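Local structure of L-Ala-D/L-Glu Epimerase (Escherichia coli, 1JPD) at residues A[219-224]-A[243-248]; A[178-183]-A[202-207]; A[272-277]-A[293-298]; A[232-237]-A[261-266]. The protein belongs to the enolase superfamily, joining an N-terminal domain of the enolase-like kind to a C-terminal domain of the TIM-barrel class. One frame throughout, in Å; residues are numbered along the deposited sequence.

Contact 1: A[219-224]-A[243-248]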
loop_
_atom_site.group_PDB
_atom_site.type_symbol
_atom_site.label_atom_id
_atom_site.label_comp_id
_atom_site.label_asym_id
_atom_site.label_seq_id
_atom_site.Cartn_x
_atom_site.Cartn_y
_atom_site.Cartn_z
ATOM N N PHE A 219 -14.628 16.847 15.442
ATOM C CA PHE A 219 -15.972 16.476 15.016
ATOM C C PHE A 219 -16.157 14.969 14.979
ATOM O O PHE A 219 -15.213 14.227 14.709
ATOM C CB PHE A 219 -16.302 17.108 13.649
ATOM C CG PHE A 219 -15.557 16.507 12.482
ATOM C CD1 PHE A 219 -16.052 15.376 11.827
ATOM C CD2 PHE A 219 -14.374 17.089 12.013
ATOM C CE1 PHE A 219 -15.382 14.831 10.721
ATOM C CE2 PHE A 219 -13.697 16.555 10.909
ATOM C CZ PHE A 219 -14.203 15.423 10.260
ATOM N N ILE A 220 -17.367 14.511 15.283
ATOM C CA ILE A 220 -17.645 13.080 15.268
ATOM C C ILE A 220 -17.699 12.632 13.809
ATOM O O ILE A 220 -18.566 13.062 13.042
ATOM C CB ILE A 220 -18.986 12.766 15.973
ATOM C CG1 ILE A 220 -18.950 13.315 17.402
ATOM C CG2 ILE A 220 -19.222 11.259 16.004
ATOM C CD1 ILE A 220 -20.290 13.287 18.117
ATOM N N HIS A 221 -16.761 11.772 13.433
ATOM C CA HIS A 221 -16.671 11.278 12.063
ATOM C C HIS A 221 -17.915 10.528 11.610
ATOM O O HIS A 221 -18.320 9.549 12.229
ATOM C CB HIS A 221 -15.438 10.374 11.918
ATOM C CG HIS A 221 -14.144 11.062 12.228
ATOM N ND1 HIS A 221 -12.935 10.405 12.242
ATOM C CD2 HIS A 221 -13.874 12.353 12.539
ATOM C CE1 HIS A 221 -11.976 11.259 12.550
ATOM N NE2 HIS A 221 -12.519 12.448 12.734
ATOM N N PRO A 222 -18.545 10.992 10.521
ATOM C CA PRO A 222 -19.747 10.349 9.982
ATOM C C PRO A 222 -19.432 9.058 9.220
ATOM O O PRO A 222 -20.328 8.259 8.949
ATOM C CB PRO A 222 -20.350 11.436 9.089
ATOM C CG PRO A 222 -19.163 12.187 8.625
ATOM C CD PRO A 222 -18.336 12.304 9.888
ATOM N N LEU A 223 -18.166 8.875 8.852
ATOM C CA LEU A 223 -17.733 7.660 8.157
ATOM C C LEU A 223 -16.309 7.412 8.593
ATOM O O LEU A 223 -15.633 8.320 9.080
ATOM C CB LEU A 223 -17.775 7.808 6.629
ATOM C CG LEU A 223 -16.695 8.628 5.915
ATOM C CD1 LEU A 223 -16.814 8.418 4.408
ATOM C CD2 LEU A 223 -16.838 10.094 6.266
ATOM N N PRO A 224 -15.833 6.175 8.445
ATOM C CA PRO A 224 -14.457 5.894 8.853
ATOM C C PRO A 224 -13.512 6.775 8.040
ATOM O O PRO A 224 -13.727 6.985 6.836
ATOM C CB PRO A 224 -14.290 4.412 8.515
ATOM C CG PRO A 224 -15.705 3.874 8.542
ATOM C CD PRO A 224 -16.478 4.979 7.881
ATOM N N ARG A 243 -7.954 10.582 15.645
ATOM C CA ARG A 243 -7.973 11.328 14.390
ATOM C C ARG A 243 -8.387 10.437 13.228
ATOM O O ARG A 243 -8.959 10.919 12.252
ATOM C CB ARG A 243 -6.604 11.959 14.107
ATOM C CG ARG A 243 -6.238 13.029 15.108
ATOM C CD ARG A 243 -5.001 13.815 14.725
ATOM N NE ARG A 243 -4.662 14.761 15.784
ATOM C CZ ARG A 243 -3.644 15.613 15.748
ATOM N NH1 ARG A 243 -2.836 15.659 14.695
ATOM N NH2 ARG A 243 -3.431 16.419 16.777
ATOM N N TYR A 244 -8.120 9.137 13.350
ATOM C CA TYR A 244 -8.456 8.184 12.303
ATOM C C TYR A 244 -9.061 6.870 12.827
ATOM O O TYR A 244 -8.729 6.399 13.917
ATOM C CB TYR A 244 -7.203 7.855 11.474
ATOM C CG TYR A 244 -6.529 9.044 10.818
ATOM C CD1 TYR A 244 -5.577 9.803 11.497
ATOM C CD2 TYR A 244 -6.849 9.410 9.519
ATOM C CE1 TYR A 244 -4.958 10.900 10.891
ATOM C CE2 TYR A 244 -6.239 10.502 8.907
ATOM C CZ TYR A 244 -5.297 11.243 9.594
ATOM O OH TYR A 244 -4.705 12.321 8.974
ATOM N N GLU A 245 -9.942 6.273 12.032
ATOM C CA GLU A 245 -10.557 5.013 12.405
ATOM C C GLU A 245 -9.799 3.871 11.748
ATOM O O GLU A 245 -9.783 2.750 12.258
ATOM C CB GLU A 245 -12.020 4.970 11.955
ATOM C CG GLU A 245 -12.964 5.743 12.849
ATOM C CD GLU A 245 -12.911 7.241 12.628
ATOM O OE1 GLU A 245 -13.149 7.983 13.605
ATOM O OE2 GLU A 245 -12.652 7.678 11.481
ATOM N N MET A 246 -9.150 4.171 10.622
ATOM C CA MET A 246 -8.407 3.169 9.849
ATOM C C MET A 246 -6.992 3.626 9.470
ATOM O O MET A 246 -6.727 4.824 9.358
ATOM C CB MET A 246 -9.198 2.850 8.573
ATOM C CG MET A 246 -8.625 1.761 7.684
ATOM S SD MET A 246 -9.632 1.606 6.180
ATOM C CE MET A 246 -11.175 0.967 6.895
ATOM N N VAL A 247 -6.090 2.667 9.276
ATOM C CA VAL A 247 -4.722 2.975 8.873
ATOM C C VAL A 247 -4.434 2.234 7.577
ATOM O O VAL A 247 -4.837 1.085 7.416
ATOM C CB VAL A 247 -3.682 2.533 9.936
ATOM C CG1 VAL A 247 -3.928 3.259 11.244
ATOM C CG2 VAL A 247 -3.747 1.031 10.144
ATOM N N ASN A 248 -3.760 2.894 6.642
ATOM C CA ASN A 248 -3.412 2.271 5.368
ATOM C C ASN A 248 -1.979 1.742 5.486
ATOM O O ASN A 248 -1.024 2.519 5.524
ATOM C CB ASN A 248 -3.500 3.307 4.244
ATOM C CG ASN A 248 -3.193 2.721 2.876
ATOM O OD1 ASN A 248 -2.268 1.924 2.722
ATOM N ND2 ASN A 248 -3.955 3.131 1.872
#

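Contact 2: A[178-183]-A[202-207]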
loop_
_atom_site.group_PDB
_atom_site.type_symbol
_atom_site.label_atom_id
_atom_site.label_comp_id
_atom_site.label_asym_id
_atom_site.label_seq_id
_atom_site.Cartn_x
_atom_site.Cartn_y
_atom_site.Cartn_z
ATOM N N VAL A 178 -13.056 7.060 -0.818
ATOM C CA VAL A 178 -12.524 8.299 -1.376
ATOM C C VAL A 178 -11.119 8.635 -0.903
ATOM O O VAL A 178 -10.841 8.636 0.298
ATOM C CB VAL A 178 -13.440 9.503 -1.028
ATOM C CG1 VAL A 178 -12.692 10.815 -1.229
ATOM C CG2 VAL A 178 -14.685 9.477 -1.893
ATOM N N ASP A 179 -10.237 8.922 -1.858
ATOM C CA ASP A 179 -8.869 9.304 -1.544
ATOM C C ASP A 179 -8.760 10.794 -1.842
ATOM O O ASP A 179 -8.604 11.193 -2.994
ATOM C CB ASP A 179 -7.869 8.525 -2.406
ATOM C CG ASP A 179 -6.425 8.698 -1.933
ATOM O OD1 ASP A 179 -6.206 9.444 -0.955
ATOM O OD2 ASP A 179 -5.507 8.088 -2.531
ATOM N N ALA A 180 -8.872 11.618 -0.808
ATOM C CA ALA A 180 -8.780 13.062 -0.988
ATOM C C ALA A 180 -7.313 13.471 -1.084
ATOM O O ALA A 180 -6.987 14.636 -1.326
ATOM C CB ALA A 180 -9.473 13.786 0.167
ATOM N N ASN A 181 -6.438 12.495 -0.864
ATOM C CA ASN A 181 -4.996 12.681 -0.974
ATOM C C ASN A 181 -4.423 14.017 -0.443
ATOM O O ASN A 181 -3.738 14.741 -1.168
ATOM C CB ASN A 181 -4.616 12.499 -2.450
ATOM C CG ASN A 181 -3.127 12.295 -2.657
ATOM O OD1 ASN A 181 -2.557 12.822 -3.619
ATOM N ND2 ASN A 181 -2.487 11.515 -1.766
ATOM N N GLU A 182 -4.705 14.341 0.815
ATOM C CA GLU A 182 -4.206 15.568 1.443
ATOM C C GLU A 182 -4.610 16.902 0.795
ATOM O O GLU A 182 -4.000 17.934 1.081
ATOM C CB GLU A 182 -2.674 15.517 1.543
ATOM C CG GLU A 182 -2.137 14.388 2.392
ATOM C CD GLU A 182 -0.633 14.447 2.582
ATOM O OE1 GLU A 182 0.115 14.253 1.601
ATOM O OE2 GLU A 182 -0.192 14.686 3.723
ATOM N N SER A 183 -5.638 16.912 -0.047
ATOM C CA SER A 183 -6.024 18.159 -0.705
ATOM C C SER A 183 -7.160 18.930 -0.033
ATOM O O SER A 183 -7.430 20.076 -0.395
ATOM C CB SER A 183 -6.398 17.888 -2.165
ATOM O OG SER A 183 -7.561 17.085 -2.245
ATOM N N ALA A 202 -18.069 4.203 2.058
ATOM C CA ALA A 202 -17.533 3.344 3.106
ATOM C C ALA A 202 -16.362 3.935 3.880
ATOM O O ALA A 202 -16.223 3.686 5.081
ATOM C CB ALA A 202 -17.124 2.000 2.513
ATOM N N MET A 203 -15.517 4.714 3.207
ATOM C CA MET A 203 -14.356 5.286 3.874
ATOM C C MET A 203 -13.737 6.479 3.145
ATOM O O MET A 203 -13.766 6.552 1.921
ATOM C CB MET A 203 -13.318 4.176 4.073
ATOM C CG MET A 203 -11.983 4.616 4.633
ATOM S SD MET A 203 -10.885 5.274 3.345
ATOM C CE MET A 203 -10.171 3.732 2.676
ATOM N N LEU A 204 -13.199 7.417 3.920
ATOM C CA LEU A 204 -12.538 8.612 3.399
ATOM C C LEU A 204 -11.061 8.521 3.793
ATOM O O LEU A 204 -10.731 8.367 4.973
ATOM C CB LEU A 204 -13.152 9.871 4.006
ATOM C CG LEU A 204 -12.378 11.169 3.750
ATOM C CD1 LEU A 204 -12.353 11.492 2.248
ATOM C CD2 LEU A 204 -13.029 12.294 4.539
ATOM N N GLU A 205 -10.172 8.643 2.814
ATOM C CA GLU A 205 -8.736 8.513 3.068
ATOM C C GLU A 205 -7.913 9.804 3.075
ATOM O O GLU A 205 -7.961 10.593 2.132
ATOM C CB GLU A 205 -8.164 7.520 2.047
ATOM C CG GLU A 205 -6.686 7.257 2.135
ATOM C CD GLU A 205 -6.265 6.067 1.277
ATOM O OE1 GLU A 205 -6.926 5.803 0.245
ATOM O OE2 GLU A 205 -5.266 5.402 1.632
ATOM N N GLN A 206 -7.171 10.004 4.160
ATOM C CA GLN A 206 -6.277 11.154 4.346
ATOM C C GLN A 206 -6.711 12.460 3.685
ATOM O O GLN A 206 -6.057 12.942 2.764
ATOM C CB GLN A 206 -4.875 10.792 3.841
ATOM C CG GLN A 206 -3.776 11.812 4.139
ATOM C CD GLN A 206 -3.122 11.607 5.499
ATOM O OE1 GLN A 206 -2.961 10.473 5.965
ATOM N NE2 GLN A 206 -2.721 12.704 6.134
ATOM N N PRO A 207 -7.807 13.063 4.162
ATOM C CA PRO A 207 -8.290 14.318 3.589
ATOM C C PRO A 207 -7.386 15.510 3.884
ATOM O O PRO A 207 -7.327 16.463 3.099
ATOM C CB PRO A 207 -9.662 14.472 4.226
ATOM C CG PRO A 207 -9.447 13.885 5.570
ATOM C CD PRO A 207 -8.699 12.615 5.240
#

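Contact 3: A[272-277]-A[293-298]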
loop_
_atom_site.group_PDB
_atom_site.type_symbol
_atom_site.label_atom_id
_atom_site.label_comp_id
_atom_site.label_asym_id
_atom_site.label_seq_id
_atom_site.Cartn_x
_atom_site.Cartn_y
_atom_site.Cartn_z
ATOM N N PHE A 272 -8.230 0.083 15.662
ATOM C CA PHE A 272 -8.154 0.580 14.296
ATOM C C PHE A 272 -8.546 -0.498 13.294
ATOM O O PHE A 272 -8.292 -1.681 13.516
ATOM C CB PHE A 272 -6.729 1.040 13.949
ATOM C CG PHE A 272 -6.251 2.238 14.721
ATOM C CD1 PHE A 272 -5.528 2.081 15.900
ATOM C CD2 PHE A 272 -6.476 3.523 14.240
ATOM C CE1 PHE A 272 -5.028 3.190 16.585
ATOM C CE2 PHE A 272 -5.981 4.636 14.918
ATOM C CZ PHE A 272 -5.255 4.470 16.093
ATOM N N SER A 273 -9.177 -0.086 12.198
ATOM C CA SER A 273 -9.524 -1.022 11.133
ATOM C C SER A 273 -8.316 -0.953 10.192
ATOM O O SER A 273 -7.565 0.025 10.218
ATOM C CB SER A 273 -10.819 -0.597 10.420
ATOM O OG SER A 273 -10.884 0.803 10.225
ATOM N N LEU A 274 -8.109 -1.976 9.373
ATOM C CA LEU A 274 -6.945 -1.973 8.495
ATOM C C LEU A 274 -7.247 -1.943 7.012
ATOM O O LEU A 274 -8.304 -2.373 6.561
ATOM C CB LEU A 274 -6.065 -3.199 8.769
ATOM C CG LEU A 274 -5.652 -3.542 10.200
ATOM C CD1 LEU A 274 -4.730 -4.748 10.163
ATOM C CD2 LEU A 274 -4.967 -2.351 10.855
ATOM N N MET A 275 -6.283 -1.434 6.261
ATOM C CA MET A 275 -6.369 -1.373 4.815
ATOM C C MET A 275 -4.964 -1.725 4.335
ATOM O O MET A 275 -3.988 -1.401 5.005
ATOM C CB MET A 275 -6.741 0.029 4.360
ATOM C CG MET A 275 -6.921 0.116 2.870
ATOM S SD MET A 275 -7.168 1.798 2.306
ATOM C CE MET A 275 -6.942 1.547 0.568
ATOM N N LEU A 276 -4.851 -2.408 3.202
ATOM C CA LEU A 276 -3.539 -2.768 2.677
ATOM C C LEU A 276 -3.325 -2.005 1.381
ATOM O O LEU A 276 -4.111 -2.141 0.444
ATOM C CB LEU A 276 -3.445 -4.277 2.416
ATOM C CG LEU A 276 -2.118 -4.803 1.838
ATOM C CD1 LEU A 276 -1.000 -4.567 2.831
ATOM C CD2 LEU A 276 -2.227 -6.295 1.528
ATOM N N GLY A 277 -2.273 -1.189 1.331
ATOM C CA GLY A 277 -1.987 -0.417 0.133
ATOM C C GLY A 277 -0.699 -0.837 -0.543
ATOM O O GLY A 277 -0.082 -1.836 -0.177
ATOM N N VAL A 293 -3.515 -9.679 3.527
ATOM C CA VAL A 293 -4.861 -9.649 2.962
ATOM C C VAL A 293 -6.009 -10.136 3.848
ATOM O O VAL A 293 -7.030 -9.459 3.966
ATOM C CB VAL A 293 -4.913 -10.410 1.619
ATOM C CG1 VAL A 293 -6.341 -10.430 1.095
ATOM C CG2 VAL A 293 -3.998 -9.736 0.601
ATOM N N PRO A 294 -5.870 -11.315 4.478
ATOM C CA PRO A 294 -6.967 -11.790 5.328
ATOM C C PRO A 294 -7.262 -10.909 6.543
ATOM O O PRO A 294 -8.269 -11.110 7.220
ATOM C CB PRO A 294 -6.517 -13.197 5.716
ATOM C CG PRO A 294 -5.037 -13.084 5.719
ATOM C CD PRO A 294 -4.766 -12.288 4.462
ATOM N N GLN A 295 -6.405 -9.929 6.816
ATOM C CA GLN A 295 -6.622 -9.043 7.961
ATOM C C GLN A 295 -7.203 -7.675 7.630
ATOM O O GLN A 295 -7.579 -6.931 8.539
ATOM C CB GLN A 295 -5.321 -8.799 8.722
ATOM C CG GLN A 295 -4.775 -9.990 9.447
ATOM C CD GLN A 295 -3.695 -9.600 10.426
ATOM O OE1 GLN A 295 -3.929 -8.805 11.339
ATOM N NE2 GLN A 295 -2.504 -10.160 10.247
ATOM N N VAL A 296 -7.296 -7.340 6.348
ATOM C CA VAL A 296 -7.778 -6.014 5.985
ATOM C C VAL A 296 -9.174 -5.887 5.381
ATOM O O VAL A 296 -9.664 -6.798 4.715
ATOM C CB VAL A 296 -6.758 -5.333 5.048
ATOM C CG1 VAL A 296 -5.401 -5.225 5.755
ATOM C CG2 VAL A 296 -6.616 -6.130 3.766
ATOM N N SER A 297 -9.793 -4.730 5.629
ATOM C CA SER A 297 -11.132 -4.396 5.147
ATOM C C SER A 297 -11.120 -4.080 3.656
ATOM O O SER A 297 -12.075 -4.383 2.937
ATOM C CB SER A 297 -11.680 -3.183 5.905
ATOM O OG SER A 297 -11.749 -3.423 7.299
ATOM N N PHE A 298 -10.043 -3.448 3.198
ATOM C CA PHE A 298 -9.900 -3.107 1.789
ATOM C C PHE A 298 -8.492 -3.434 1.332
ATOM O O PHE A 298 -7.542 -3.292 2.094
ATOM C CB PHE A 298 -10.165 -1.617 1.552
ATOM C CG PHE A 298 -11.504 -1.157 2.034
ATOM C CD1 PHE A 298 -11.638 -0.551 3.280
ATOM C CD2 PHE A 298 -12.644 -1.358 1.260
ATOM C CE1 PHE A 298 -12.885 -0.154 3.747
ATOM C CE2 PHE A 298 -13.894 -0.966 1.720
ATOM C CZ PHE A 298 -14.016 -0.364 2.965
HETATM O O HOH W 1 -9.914 -4.210 8.963
#

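Contact 4: A[232-237]-A[261-266]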
loop_
_atom_site.group_PDB
_atom_site.type_symbol
_atom_site.label_atom_id
_atom_site.label_comp_id
_atom_site.label_asym_id
_atom_site.label_seq_id
_atom_site.Cartn_x
_atom_site.Cartn_y
_atom_site.Cartn_z
ATOM N N HIS A 232 2.940 5.340 9.280
ATOM C CA HIS A 232 4.121 4.617 8.790
ATOM C C HIS A 232 4.327 3.307 9.537
ATOM O O HIS A 232 4.341 2.226 8.941
ATOM C CB HIS A 232 5.413 5.414 8.975
ATOM C CG HIS A 232 5.405 6.767 8.348
ATOM N ND1 HIS A 232 6.568 7.417 7.992
ATOM C CD2 HIS A 232 4.395 7.625 8.076
ATOM C CE1 HIS A 232 6.273 8.620 7.531
ATOM N NE2 HIS A 232 4.961 8.771 7.572
ATOM N N THR A 233 4.523 3.428 10.847
ATOM C CA THR A 233 4.768 2.272 11.701
ATOM C C THR A 233 3.938 2.353 12.981
ATOM O O THR A 233 3.171 3.293 13.165
ATOM C CB THR A 233 6.262 2.201 12.095
ATOM O OG1 THR A 233 6.571 3.273 12.995
ATOM C CG2 THR A 233 7.147 2.334 10.862
ATOM N N ARG A 234 4.107 1.375 13.868
ATOM C CA ARG A 234 3.377 1.355 15.138
ATOM C C ARG A 234 3.626 2.630 15.935
ATOM O O ARG A 234 2.795 3.049 16.737
ATOM C CB ARG A 234 3.798 0.144 15.967
ATOM C CG ARG A 234 3.278 -1.175 15.419
ATOM C CD ARG A 234 3.957 -2.337 16.079
ATOM N NE ARG A 234 5.363 -2.409 15.694
ATOM C CZ ARG A 234 6.249 -3.223 16.260
ATOM N NH1 ARG A 234 5.875 -4.030 17.244
ATOM N NH2 ARG A 234 7.506 -3.237 15.838
ATOM N N SER A 235 4.773 3.247 15.686
ATOM C CA SER A 235 5.185 4.470 16.356
ATOM C C SER A 235 4.196 5.639 16.211
ATOM O O SER A 235 4.121 6.497 17.093
ATOM C CB SER A 235 6.567 4.869 15.826
ATOM O OG SER A 235 7.020 6.098 16.363
ATOM N N ASN A 236 3.442 5.681 15.114
ATOM C CA ASN A 236 2.483 6.768 14.907
ATOM C C ASN A 236 1.107 6.464 15.522
ATOM O O ASN A 236 0.273 7.362 15.675
ATOM C CB ASN A 236 2.300 7.066 13.404
ATOM C CG ASN A 236 3.627 7.170 12.644
ATOM O OD1 ASN A 236 4.127 6.179 12.113
ATOM N ND2 ASN A 236 4.198 8.370 12.595
ATOM N N LEU A 237 0.871 5.205 15.885
ATOM C CA LEU A 237 -0.424 4.816 16.445
ATOM C C LEU A 237 -0.975 5.719 17.546
ATOM O O LEU A 237 -2.181 5.944 17.623
ATOM C CB LEU A 237 -0.376 3.368 16.936
ATOM C CG LEU A 237 -0.388 2.363 15.784
ATOM C CD1 LEU A 237 -0.295 0.939 16.305
ATOM C CD2 LEU A 237 -1.660 2.560 14.987
ATOM N N LEU A 261 3.212 -6.653 9.648
ATOM C CA LEU A 261 2.492 -7.648 10.443
ATOM C C LEU A 261 2.288 -7.184 11.883
ATOM O O LEU A 261 1.184 -7.273 12.426
ATOM C CB LEU A 261 3.243 -8.990 10.436
ATOM C CG LEU A 261 3.203 -9.780 9.116
ATOM C CD1 LEU A 261 4.218 -10.905 9.132
ATOM C CD2 LEU A 261 1.799 -10.317 8.894
ATOM N N ALA A 262 3.351 -6.689 12.503
ATOM C CA ALA A 262 3.263 -6.214 13.875
ATOM C C ALA A 262 2.351 -4.992 13.959
ATOM O O ALA A 262 1.719 -4.746 14.988
ATOM C CB ALA A 262 4.650 -5.865 14.397
ATOM N N LEU A 263 2.289 -4.227 12.872
ATOM C CA LEU A 263 1.455 -3.037 12.833
ATOM C C LEU A 263 0.001 -3.456 12.760
ATOM O O LEU A 263 -0.843 -2.877 13.435
ATOM C CB LEU A 263 1.819 -2.156 11.630
ATOM C CG LEU A 263 0.947 -0.927 11.335
ATOM C CD1 LEU A 263 0.739 -0.107 12.588
ATOM C CD2 LEU A 263 1.605 -0.090 10.256
ATOM N N ALA A 264 -0.285 -4.469 11.948
ATOM C CA ALA A 264 -1.647 -4.977 11.795
ATOM C C ALA A 264 -2.168 -5.437 13.152
ATOM O O ALA A 264 -3.238 -5.017 13.597
ATOM C CB ALA A 264 -1.666 -6.138 10.802
ATOM N N THR A 265 -1.393 -6.298 13.807
ATOM C CA THR A 265 -1.748 -6.819 15.121
ATOM C C THR A 265 -1.933 -5.675 16.107
ATOM O O THR A 265 -2.971 -5.545 16.753
ATOM C CB THR A 265 -0.637 -7.734 15.683
ATOM O OG1 THR A 265 -0.411 -8.823 14.784
ATOM C CG2 THR A 265 -1.035 -8.280 17.053
ATOM N N GLU A 266 -0.906 -4.846 16.213
ATOM C CA GLU A 266 -0.922 -3.723 17.131
ATOM C C GLU A 266 -2.036 -2.718 16.863
ATOM O O GLU A 266 -2.645 -2.200 17.801
ATOM C CB GLU A 266 0.431 -3.018 17.096
ATOM C CG GLU A 266 0.625 -2.017 18.206
ATOM C CD GLU A 266 0.215 -2.578 19.545
ATOM O OE1 GLU A 266 0.298 -3.815 19.725
ATOM O OE2 GLU A 266 -0.180 -1.782 20.419
HETATM O O HOH W 2 3.243 -3.848 19.172
#

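Contact 1: A[219-224]-A[243-248]
Pro224 and Glu245 bring the two backbones together, their CA atoms 5.3 Å apart, where the irregular loop 219-224 passes the residues that lead into strand 246-249; no backbone hydrogen bond joins the segments. Side chains make the connection instead, and the example shows how one imidazole-carboxylate pair can tie a loop to the foot of a strand. His221 ND1 donates to Glu245 OE2 over 2.8 Å in a nearly straight bond (173°). The acceptor lies in the ring plane and offers its syn lone pair, although the ring and carboxylate planes stand 84° apart. Glu245 OE1 is equally near ND1, but the bond is strongly bent and weak. Glu245 reaches the ring because its chain folds at the second torsion (chi2 77°), bringing the carboxylate back toward the loop. On the other side of the bond, CG of His221 is anti to its own carbonyl carbon, which swings the ring toward 243-248. Arg243 O lies at the CE1 edge of the imidazole, near its plane. Beside the polar pair, Pro224 CB meets Glu245 CB at 4.2 Å. The ring's NE2 bonds to Leu216 O and Glu245 OE2 also accepts from Ile225 N, so the pair is gripped at both ends; two acceptors around one imidazole would tend to stabilise its protonated form. The contact sits at the end of the barrel where strands 225-227 and 246-249 begin, with Pro222 and Leu223 packed on helix 189-198 and Met246 against strand 273-276.

Contact 2: A[178-183]-A[202-207]
Val178 and Glu205 belong to adjacent parallel strands, and their main-chain groups are paired in the alternating pattern of such a ladder. Val178 N donates to Met203 O at 2.9 Å, Val178 O receives Glu205 N, and Ala180 N reaches Glu205 O over 3.2 Å in a more bent bond (145°). The pairing continues past the strands: Glu182 N, within a type I' turn from Ala180 to Ser183, donates to Gln206 O at 2.8 Å. Ala180 O takes two donors of its own turn, Ser183 N and Ser183 OG, while Asp179 OD1 accepts Asn181 N from above the carboxylate plane in an Asx turn. On one face of the sheet Val178 CG1 touches Leu204 CD1 at 3.6 Å; just past the strand ends, Ala180 CB meets Pro207. On the other face the carboxylates of Asp179 and Glu205 come together, OD2 to OE1 3.9 Å, their planes turned 30° from each other. At the turn, Glu182 and Gln206 run side by side, pointing the same way, CG to CG 3.5 Å. Their polar ends are bonded to other parts of the chain: Glu182 to Arg53 and Ala210 N, Gln206 to Leu208 O, Ser230 and Asp228 N. Glu205 OE2 bonds to Asn248 and also lies close to Asp228 OD2. Three acids thus gather where barrel strands end, a chemistry consistent with the divalent-metal site seen in enolase-superfamily relatives.

Contact 3: A[272-277]-A[293-298]
Phe298 meets Met275 through its CB, 3.9 Å from Met275 CG, while its ring leads away from strand 273-276 and packs on Ala202 instead of laying a face or edge on the strand. A second flat group, the amide of Gln295, brings OE1 near Leu274 CD1 as the side chain runs along helix 257-269 by Ala264 and Arg268. The ring of Phe272 has a cation-pi partner in Lys241. Between the segments the backbones are joined twice. Ser297 N donates to Leu274 O at 2.9 Å, tilted from the carbonyl plane, and Leu276 N donates to Phe298 O at 3.0 Å, nearly straight (167°). Such pairing illustrates how a TIM-type barrel adds its next parallel strand: strand 273-276, helix 283-289 and strand 298-299 form a beta-alpha-beta unit, and segment 293-298 is the return from the helix. Val296 packs with both methyls, CG1 against Leu274 CB at 3.7 Å and CG2 against Leu276 CB. Its first torsion (-59°) points one methyl at each leucine. Farther on, Leu276 CD2 meets Val293 CG2 at 4.0 Å, the side chains crossing at about a right angle. One water accepts from Leu274 N at 2.9 Å and is hydrogen-bonded to Ser297 OG.

Contact 4: A[232-237]-A[261-266]
Arg234 lays one face of its guanidinium over the methyl of Ala262, with CZ 3.6 Å from Ala262 CB, in a contact that has no direct hydrogen bond between its segments. The case shows that a charged group can serve as a flat packing surface while its charge is answered at the side: NE forms a salt bridge with Glu259, one turn back along the same helix. A bend at the third torsion (chi3 -68°) brings the planar end over Ala262. Its aliphatic part lies on the helix, Arg234 CG against Leu263 CA at 3.7 Å and CD against Glu266 CB at 3.7 Å. Arg234 and Glu266 cross at about a right angle, and their charged ends stay apart, NH1 to OE1 6.1 Å; a water accepts from NH1 and gives a weak bond to Glu266 OE1. Deeper in, Leu237 CD1 touches Leu263 CD1 at 4.0 Å and the CG of Glu266 at 3.6 Å. The loop is braced from within: Asn236 OD1 accepts the backbone N atoms of His232 and Thr233, and Thr233 OG1 takes Ser235 N in an ST turn. Helix 257-269 thus packs against the loop leading into helix 237-240 on one side, while on its inner side Leu263 and Ala264 pack on Ile249 of strand 246-249.

Followed from the N terminus, contact 2 is the first to close, returning the chain to strand 175-179 after helix 189-198. Contact 1 then opens at 219-224, and before its second segment arrives the chain has already laid down 232-237, whose partner 261-266 comes later; contacts 1 and 4 therefore cross. Contact 3 follows in series and closes the loop that carries helix 283-289. Contacts 1, 2 and 3 share the barrel sheet: Pro224 O meets Leu204 N, Glu245 O meets Ser273 N, and Met203 packs on Met275. Contact 4 ties the loop before helix 237-240 to helix 257-269, outside the sheet, and reaches contact 3 where Ala264 touches Leu274 and Gln295.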